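Local coordinates for prolyl endopeptidase (Myxococcus xanthus, PDB 2BKL), which probably cleaves oligopeptides on the carboxyl side of proline, and more slowly of alanine, as a serine peptidase of the prolyl oligopeptidase family, at residues V434-R437 and K438-R442. Sequence-based numbering, arbitrary orientation.
Sequences VVHR and KDLKR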
loop_
_atom_site.group_PDB
_atom_site.type_symbol
_atom_site.label_atom_id
_atom_site.label_comp_id
_atom_site.label_asym_id
_atom_site.label_seq_id
_atom_site.Cartn_x
_atom_site.Cartn_y
_atom_site.Cartn_z
ATOM N N VAL A 434 16.289 -4.247 -12.229
ATOM C CA VAL A 434 16.099 -5.270 -13.243
ATOM C C VAL A 434 16.601 -6.583 -12.696
ATOM O O VAL A 434 17.763 -6.689 -12.285
ATOM C CB VAL A 434 16.777 -4.915 -14.584
ATOM C CG1 VAL A 434 16.373 -5.942 -15.644
ATOM C CG2 VAL A 434 16.398 -3.516 -15.049
ATOM N N VAL A 435 15.737 -7.587 -12.676
ATOM C CA VAL A 435 16.031 -8.869 -12.025
ATOM C C VAL A 435 15.904 -9.980 -13.050
ATOM O O VAL A 435 14.956 -10.042 -13.833
ATOM C CB VAL A 435 15.028 -9.141 -10.853
ATOM C CG1 VAL A 435 15.449 -10.370 -10.074
ATOM C CG2 VAL A 435 14.900 -7.905 -9.929
ATOM N N HIS A 436 16.880 -10.875 -13.072
ATOM C CA HIS A 436 16.872 -11.975 -14.028
ATOM C C HIS A 436 17.883 -13.035 -13.626
ATOM O O HIS A 436 18.749 -12.806 -12.795
ATOM C CB HIS A 436 17.189 -11.472 -15.439
ATOM C CG HIS A 436 18.417 -10.633 -15.496
ATOM N ND1 HIS A 436 19.694 -11.166 -15.579
ATOM C CD2 HIS A 436 18.576 -9.291 -15.485
ATOM C CE1 HIS A 436 20.575 -10.180 -15.594
ATOM N NE2 HIS A 436 19.922 -9.035 -15.538
ATOM N N ARG A 437 17.798 -14.201 -14.266
ATOM C CA ARG A 437 18.851 -15.206 -14.104
ATOM C C ARG A 437 20.193 -14.643 -14.559
ATOM O O ARG A 437 20.275 -13.896 -15.545
ATOM C CB ARG A 437 18.549 -16.459 -14.923
ATOM C CG ARG A 437 17.437 -17.326 -14.380
ATOM C CD ARG A 437 17.172 -18.542 -15.220
ATOM N NE ARG A 437 18.320 -19.435 -15.124
ATOM C CZ ARG A 437 18.519 -20.279 -14.100
ATOM N NH1 ARG A 437 17.630 -20.396 -13.108
ATOM N NH2 ARG A 437 19.624 -21.016 -14.067
ATOM N N LYS A 438 21.257 -15.066 -13.892
ATOM C CA LYS A 438 22.611 -14.694 -14.308
ATOM C C LYS A 438 22.929 -15.082 -15.738
ATOM O O LYS A 438 23.671 -14.365 -16.405
ATOM C CB LYS A 438 23.655 -15.291 -13.350
ATOM C CG LYS A 438 23.655 -14.637 -12.012
ATOM C CD LYS A 438 24.806 -15.110 -11.104
ATOM C CE LYS A 438 24.671 -14.573 -9.689
ATOM N NZ LYS A 438 25.582 -15.285 -8.764
ATOM N N ASP A 439 22.407 -16.215 -16.201
ATOM C CA ASP A 439 22.656 -16.677 -17.574
ATOM C C ASP A 439 21.727 -16.136 -18.670
ATOM O O ASP A 439 21.740 -16.622 -19.796
ATOM C CB ASP A 439 22.702 -18.204 -17.614
ATOM C CG ASP A 439 21.399 -18.868 -17.244
ATOM O OD1 ASP A 439 20.298 -18.239 -17.184
ATOM O OD2 ASP A 439 21.401 -20.105 -16.996
ATOM N N LEU A 440 20.927 -15.127 -18.352
ATOM C CA LEU A 440 20.052 -14.519 -19.335
ATOM C C LEU A 440 20.844 -14.126 -20.557
ATOM O O LEU A 440 21.875 -13.470 -20.436
ATOM C CB LEU A 440 19.438 -13.244 -18.756
ATOM C CG LEU A 440 18.477 -12.469 -19.660
ATOM C CD1 LEU A 440 17.111 -13.133 -19.575
ATOM C CD2 LEU A 440 18.438 -10.976 -19.253
ATOM N N LYS A 441 20.340 -14.495 -21.728
ATOM C CA LYS A 441 20.858 -13.978 -22.988
ATOM C C LYS A 441 20.270 -12.598 -23.263
ATOM O O LYS A 441 19.054 -12.410 -23.202
ATOM C CB LYS A 441 20.519 -14.937 -24.137
ATOM C CG LYS A 441 20.769 -16.412 -23.808
ATOM C CD LYS A 441 21.046 -17.297 -25.030
ATOM C CE LYS A 441 22.033 -18.407 -24.664
ATOM N NZ LYS A 441 21.971 -19.586 -25.596
ATOM N N ARG A 442 21.138 -11.626 -23.543
ATOM C CA ARG A 442 20.733 -10.272 -23.873
ATOM C C ARG A 442 20.567 -10.167 -25.371
ATOM O O ARG A 442 21.368 -9.511 -26.066
ATOM C CB ARG A 442 21.754 -9.248 -23.359
ATOM C CG ARG A 442 21.777 -9.156 -21.853
ATOM C CD ARG A 442 20.643 -8.345 -21.299
ATOM N NE ARG A 442 20.830 -6.928 -21.484
ATOM C CZ ARG A 442 21.532 -6.148 -20.662
ATOM N NH1 ARG A 442 22.140 -6.629 -19.583
ATOM N NH2 ARG A 442 21.620 -4.860 -20.907
#
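Arg437 and Leu440 close a type I beta turn at the end of strand 429-437, with Leu440 N donating to Arg437 O over 3.1 Å. The same carbonyl oxygen takes a second bond, from the ring of the residue before it: His436 ND1 lies 2.8 Å from Arg437 O, almost straight at 175° and with the oxygen in the ring plane. The two donors come from opposite faces of the carbonyl plane and leave each other room; main chain and side chain together hold this oxygen. His436 can do this because its CG sits between its own backbone N and carbonyl carbon (chi1 51°), which carries the ring forward along the chain, over toward the carbonyl of Arg437. The far nitrogen, NE2, bonds to Glu418 on the neighbouring strand 415-423, and with both nitrogens held the ring has little freedom to rotate. Over one of its faces comes Leu440, whose CD2 stands 4.0 Å from the centroid of the His436 ring in a CH-pi contact, shifted toward the rim; Leu440 also touches Val477 and Tyr521. Arg437 and Asp439 run side by side on the turn. A bend at chi3 brings Arg437 NE to 3.1 Å from Asp439 OD1, a salt bridge on the syn side of the carboxylate but tilted out of its plane; the guanidinium and carboxylate planes are turned 45° apart and the bond is less straight than the histidine's. Arg437 NH1 reaches on to Gln414, tying the turn to the chain just ahead of strand 415-423. This is a type I beta turn at the surface, held by side chains as well as by its backbone bond, where the second strand of the mixed sheet of the alpha/beta-hydrolase domain gives way to the loop leading to strand 448-451.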